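Local structure of ethanolamine kinase Pv091845 (Plasmodium vivax, 2QG7) at residues 293-298 with 354-359; 301-306 with 348-353. The protein probably catalyses the phosphorylation of ethanolamine, the first step of phosphatidylethanolamine synthesis from ethanolamine, in the malaria parasite. All coordinates share one frame; numbering follows the deposited sequence.

Contact 1 of 2, residues 293-298 with 354-359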
loop_
_atom_site.group_PDB
_atom_site.type_symbol
_atom_site.label_atom_id
_atom_site.label_comp_id
_atom_site.label_asym_id
_atom_site.label_seq_id
_atom_site.Cartn_x
_atom_site.Cartn_y
_atom_site.Cartn_z
ATOM N N CYS D 293 1.058 16.638 24.526
ATOM C CA CYS D 293 1.661 15.990 23.362
ATOM C C CYS D 293 1.461 16.804 22.084
ATOM O O CYS D 293 0.550 17.596 21.984
ATOM C CB CYS D 293 1.052 14.610 23.216
ATOM S SG CYS D 293 1.515 13.449 24.529
ATOM N N HIS D 294 2.346 16.631 21.111
ATOM C CA HIS D 294 2.116 17.183 19.777
ATOM C C HIS D 294 1.050 16.410 18.971
ATOM O O HIS D 294 0.125 17.017 18.378
ATOM C CB HIS D 294 3.415 17.254 19.004
ATOM C CG HIS D 294 3.271 17.934 17.671
ATOM N ND1 HIS D 294 2.717 17.309 16.567
ATOM C CD2 HIS D 294 3.615 19.177 17.265
ATOM C CE1 HIS D 294 2.724 18.141 15.544
ATOM N NE2 HIS D 294 3.267 19.280 15.939
ATOM N N CYS D 295 1.189 15.078 18.961
ATOM C CA CYS D 295 0.181 14.116 18.426
ATOM C C CYS D 295 0.228 13.816 16.929
ATOM O O CYS D 295 -0.481 12.928 16.481
ATOM C CB CYS D 295 -1.246 14.475 18.843
ATOM S SG CYS D 295 -1.481 14.631 20.601
ATOM N N ASP D 296 1.051 14.569 16.188
ATOM C CA ASP D 296 1.198 14.459 14.748
ATOM C C ASP D 296 2.630 14.775 14.336
ATOM O O ASP D 296 2.928 15.603 13.467
ATOM C CB ASP D 296 0.180 15.351 14.019
ATOM C CG ASP D 296 0.017 14.962 12.574
ATOM O OD1 ASP D 296 0.328 13.781 12.207
ATOM O OD2 ASP D 296 -0.386 15.845 11.786
ATOM N N LEU D 297 3.551 14.097 14.988
ATOM C CA LEU D 297 4.946 14.455 14.830
ATOM C C LEU D 297 5.570 13.720 13.660
ATOM O O LEU D 297 6.540 12.983 13.807
ATOM C CB LEU D 297 5.685 14.241 16.137
ATOM C CG LEU D 297 6.852 15.194 16.469
ATOM C CD1 LEU D 297 6.447 16.682 16.625
ATOM C CD2 LEU D 297 7.583 14.677 17.726
ATOM N N LEU D 298 4.983 13.930 12.487
ATOM C CA LEU D 298 5.578 13.488 11.218
ATOM C C LEU D 298 6.680 14.439 10.786
ATOM O O LEU D 298 6.751 15.555 11.259
ATOM C CB LEU D 298 4.518 13.312 10.106
ATOM C CG LEU D 298 3.246 14.168 10.015
ATOM C CD1 LEU D 298 3.502 15.474 9.307
ATOM C CD2 LEU D 298 2.164 13.413 9.280
ATOM N N TYR D 354 -3.543 18.737 16.418
ATOM C CA TYR D 354 -3.929 17.539 17.162
ATOM C C TYR D 354 -3.476 17.560 18.601
ATOM O O TYR D 354 -3.826 16.667 19.359
ATOM C CB TYR D 354 -3.475 16.262 16.456
ATOM C CG TYR D 354 -4.041 16.144 15.067
ATOM C CD1 TYR D 354 -3.288 16.519 13.956
ATOM C CD2 TYR D 354 -5.340 15.690 14.862
ATOM C CE1 TYR D 354 -3.804 16.423 12.690
ATOM C CE2 TYR D 354 -5.866 15.601 13.601
ATOM C CZ TYR D 354 -5.096 15.962 12.525
ATOM O OH TYR D 354 -5.629 15.878 11.261
ATOM N N SER D 355 -2.723 18.594 18.969
ATOM C CA SER D 355 -2.140 18.734 20.309
ATOM C C SER D 355 -3.143 18.756 21.428
ATOM O O SER D 355 -4.098 19.543 21.432
ATOM C CB SER D 355 -1.253 19.957 20.381
ATOM O OG SER D 355 -0.172 19.781 19.493
ATOM N N CYS D 356 -2.922 17.854 22.372
ATOM C CA CYS D 356 -3.755 17.752 23.556
ATOM C C CYS D 356 -3.047 16.861 24.544
ATOM O O CYS D 356 -1.961 16.333 24.250
ATOM C CB CYS D 356 -5.146 17.207 23.226
ATOM S SG CYS D 356 -5.118 15.648 22.314
ATOM N N PRO D 357 -3.588 16.779 25.761
ATOM C CA PRO D 357 -2.972 15.943 26.798
ATOM C C PRO D 357 -3.134 14.445 26.551
ATOM O O PRO D 357 -4.225 13.945 26.523
ATOM C CB PRO D 357 -3.683 16.402 28.072
ATOM C CG PRO D 357 -4.385 17.725 27.691
ATOM C CD PRO D 357 -4.725 17.569 26.281
ATOM N N MET D 358 -2.033 13.740 26.358
ATOM C CA MET D 358 -2.072 12.298 26.165
ATOM C C MET D 358 -0.880 11.718 26.892
ATOM O O MET D 358 -0.017 12.467 27.322
ATOM C CB MET D 358 -1.932 11.967 24.668
ATOM C CG MET D 358 -3.121 12.309 23.818
ATOM S SD MET D 358 -3.026 11.689 22.118
ATOM C CE MET D 358 -4.582 12.335 21.496
ATOM N N GLU D 359 -0.819 10.390 26.966
ATOM C CA GLU D 359 0.345 9.648 27.395
ATOM C C GLU D 359 1.559 10.047 26.578
ATOM O O GLU D 359 1.497 10.110 25.360
ATOM C CB GLU D 359 0.093 8.154 27.225
ATOM C CG GLU D 359 -0.941 7.547 28.191
ATOM C CD GLU D 359 -2.378 7.624 27.715
ATOM O OE1 GLU D 359 -2.695 8.448 26.800
ATOM O OE2 GLU D 359 -3.228 6.849 28.246
HETATM O O HOH W 1 -0.841 18.349 15.831
#

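Contact 2 of 2, residues 301-306 with 348-353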
loop_
_atom_site.group_PDB
_atom_site.type_symbol
_atom_site.label_atom_id
_atom_site.label_comp_id
_atom_site.label_asym_id
_atom_site.label_seq_id
_atom_site.Cartn_x
_atom_site.Cartn_y
_atom_site.Cartn_z
ATOM N N ASN D 301 6.222 18.028 9.808
ATOM C CA ASN D 301 5.909 18.884 10.964
ATOM C C ASN D 301 7.104 19.320 11.830
ATOM O O ASN D 301 6.931 19.980 12.843
ATOM C CB ASN D 301 4.824 18.224 11.807
ATOM C CG ASN D 301 3.440 18.487 11.245
ATOM O OD1 ASN D 301 3.314 19.336 10.390
ATOM N ND2 ASN D 301 2.420 17.762 11.705
ATOM N N ILE D 302 8.315 18.957 11.399
ATOM C CA ILE D 302 9.549 19.275 12.099
ATOM C C ILE D 302 10.432 20.101 11.174
ATOM O O ILE D 302 10.797 19.661 10.119
ATOM C CB ILE D 302 10.276 17.997 12.582
ATOM C CG1 ILE D 302 9.351 17.128 13.423
ATOM C CG2 ILE D 302 11.528 18.337 13.391
ATOM C CD1 ILE D 302 9.840 15.715 13.587
ATOM N N ILE D 303 10.753 21.314 11.606
ATOM C CA ILE D 303 11.424 22.334 10.780
ATOM C C ILE D 303 12.837 22.548 11.305
ATOM O O ILE D 303 13.042 22.725 12.508
ATOM C CB ILE D 303 10.614 23.695 10.833
ATOM C CG1 ILE D 303 9.104 23.462 10.570
ATOM C CG2 ILE D 303 11.240 24.787 9.941
ATOM C CD1 ILE D 303 8.732 23.003 9.119
ATOM N N ASN D 304 13.814 22.488 10.408
ATOM C CA ASN D 304 15.180 22.812 10.766
ATOM C C ASN D 304 15.497 24.225 10.318
ATOM O O ASN D 304 15.608 24.475 9.122
ATOM C CB ASN D 304 16.166 21.849 10.100
ATOM C CG ASN D 304 17.591 22.123 10.498
ATOM O OD1 ASN D 304 17.841 22.726 11.533
ATOM N ND2 ASN D 304 18.521 21.681 9.701
ATOM N N THR D 305 15.632 25.149 11.268
ATOM C CA THR D 305 15.993 26.534 10.942
ATOM C C THR D 305 17.465 26.734 11.228
ATOM O O THR D 305 17.855 26.901 12.385
ATOM C CB THR D 305 15.174 27.555 11.725
ATOM O OG1 THR D 305 13.766 27.259 11.593
ATOM C CG2 THR D 305 15.471 28.980 11.195
ATOM N N VAL D 306 18.274 26.698 10.169
ATOM C CA VAL D 306 19.732 26.719 10.295
ATOM C C VAL D 306 20.220 28.150 10.610
ATOM O O VAL D 306 19.942 29.096 9.854
ATOM C CB VAL D 306 20.438 26.127 9.034
ATOM C CG1 VAL D 306 21.970 26.150 9.201
ATOM C CG2 VAL D 306 19.980 24.705 8.778
ATOM N N SER D 348 12.411 22.998 15.566
ATOM C CA SER D 348 11.139 23.340 16.183
ATOM C C SER D 348 9.975 22.613 15.497
ATOM O O SER D 348 10.105 22.143 14.382
ATOM C CB SER D 348 10.924 24.848 16.180
ATOM O OG SER D 348 10.942 25.344 14.869
ATOM N N PHE D 349 8.849 22.510 16.195
ATOM C CA PHE D 349 7.673 21.849 15.681
ATOM C C PHE D 349 6.617 22.850 15.217
ATOM O O PHE D 349 6.508 23.947 15.753
ATOM C CB PHE D 349 7.075 20.898 16.740
ATOM C CG PHE D 349 8.076 19.929 17.319
ATOM C CD1 PHE D 349 9.099 19.401 16.538
ATOM C CD2 PHE D 349 7.991 19.526 18.654
ATOM C CE1 PHE D 349 10.027 18.523 17.092
ATOM C CE2 PHE D 349 8.900 18.636 19.163
ATOM C CZ PHE D 349 9.907 18.152 18.394
ATOM N N ILE D 350 5.830 22.433 14.231
ATOM C CA ILE D 350 4.702 23.207 13.671
ATOM C C ILE D 350 3.470 22.323 13.631
ATOM O O ILE D 350 3.538 21.120 13.854
ATOM C CB ILE D 350 4.988 23.784 12.195
ATOM C CG1 ILE D 350 5.362 22.666 11.196
ATOM C CG2 ILE D 350 6.037 24.907 12.189
ATOM C CD1 ILE D 350 5.070 23.006 9.748
ATOM N N ASP D 351 2.340 22.935 13.348
ATOM C CA ASP D 351 1.063 22.266 13.166
ATOM C C ASP D 351 0.563 21.485 14.383
ATOM O O ASP D 351 0.608 20.245 14.443
ATOM C CB ASP D 351 1.070 21.446 11.873
ATOM C CG ASP D 351 -0.295 21.427 11.192
ATOM O OD1 ASP D 351 -1.349 21.758 11.847
ATOM O OD2 ASP D 351 -0.314 21.049 9.986
ATOM N N PHE D 352 0.048 22.233 15.348
ATOM C CA PHE D 352 -0.406 21.685 16.630
ATOM C C PHE D 352 -1.911 21.509 16.655
ATOM O O PHE D 352 -2.542 21.713 17.698
ATOM C CB PHE D 352 0.007 22.641 17.759
ATOM C CG PHE D 352 1.497 22.848 17.857
ATOM C CD1 PHE D 352 2.112 23.895 17.177
ATOM C CD2 PHE D 352 2.275 21.991 18.616
ATOM C CE1 PHE D 352 3.506 24.072 17.255
ATOM C CE2 PHE D 352 3.637 22.155 18.702
ATOM C CZ PHE D 352 4.257 23.197 18.011
ATOM N N GLU D 353 -2.483 21.142 15.505
ATOM C CA GLU D 353 -3.938 20.925 15.401
ATOM C C GLU D 353 -4.439 19.690 16.136
ATOM O O GLU D 353 -5.616 19.612 16.445
ATOM C CB GLU D 353 -4.432 20.929 13.950
ATOM C CG GLU D 353 -3.771 19.939 12.995
ATOM C CD GLU D 353 -4.211 20.168 11.508
ATOM O OE1 GLU D 353 -4.020 19.255 10.617
ATOM O OE2 GLU D 353 -4.747 21.288 11.233
#

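Contact 1 of 2, residues 293-298 with 354-359
In the kinase-like fold, the loop carrying the HxDxxxxN motif leans on the chain that leaves the DFE segment; here H294 meets S355 and D296 meets Y354. The S355 hydroxyl donates to H294 O (OG to O 3.0 Å), well off the carbonyl direction at 110°. The same oxygen accepts a bond from a water, 3.0 Å from H294 O, which accepts the N-H of Y354. C293 N donates to C356 O (3.0 Å); strands 290-293 and 356-359 pair antiparallel, M358 bonding to V291 through the backbone. H294, first of the motif residues, is fixed: ND1 accepts D296 N in the ring plane, NE2 bonds to I350 O, and L297 CD1 lies over one face, toward the rim. D296 turns CG away from its backbone N (chi1 -163°), bringing the carboxylate obliquely across to the CD1-CE1 side of Y354, the planes nearly perpendicular at 86° and OD2 3.6 Å from CE1. Sulfur supplies much of the remaining contact: C295 SG sits 3.7 Å from M358 SD, near the end of an extended chain, and C293 SG packs 3.8 Å from M358 CB. D363 accepts the backbone N-H groups of H294 and C295.

Contact 2 of 2, residues 301-306 with 348-353
The F349 ring takes I302 at its rim: the CG2 methyl lies in the ring plane at the edge, 4.0 Å from CE1, while CG1 approaches obliquely, 3.9 Å from CD1. The two side chains run side by side on one face of the sheet, and helix 196-210 covers them through I202. Two further flat groups, the N301 amide and the D351 carboxylate, stand with planes 65° apart, but they meet through carbon, N301 OD1 resting 3.4 Å from D351 CB. The amide nitrogen is engaged elsewhere, N301 ND2 donating to D296 O. All this belongs to the short antiparallel pair of strands 302-304 and 347-349, which, as in protein kinases, where the second motif is DFG, joins the HxDxxxxN loop to the DFE segment here; N301 closes the first motif and D351 opens the second. I303 and S348 form the hydrogen-bonded pair: I303 N reaches S348 O at 3.0 Å, nearly straight at 176°, and S348 N returns to I303 O at 3.1 Å. Where the strands end, I350 N still donates to N301 O (3.0 Å). I350 holds CG1 between its backbone N and carbonyl carbon (chi1 56°), against N301 O; beyond it CD1 meets I303 CD1 at 3.7 Å, the side chains crossing at about a right angle. Strand 186-187 flanks 302-304 along its other edge.

Both contacts are buried, with contact 1 nearer the middle of the chain and contact 2 including the partly exposed S348 and I350. Contact 2 is nested in the loop closed by contact 1, so the passages 293-306 and 348-359 meet twice. Their chemistry differs: 301-306 with 348-353 is held by regular backbone bonds, isoleucines and a phenylalanine, whereas 293-298 with 354-359 adds a hydroxyl, a water and sulfur atoms to a single backbone bond. Two probable hydrogen bonds run between the contacts, H294 NE2 to I350 O and N301 ND2 to D296 O, both 2.8 Å, and the H294 ring also packs against F352.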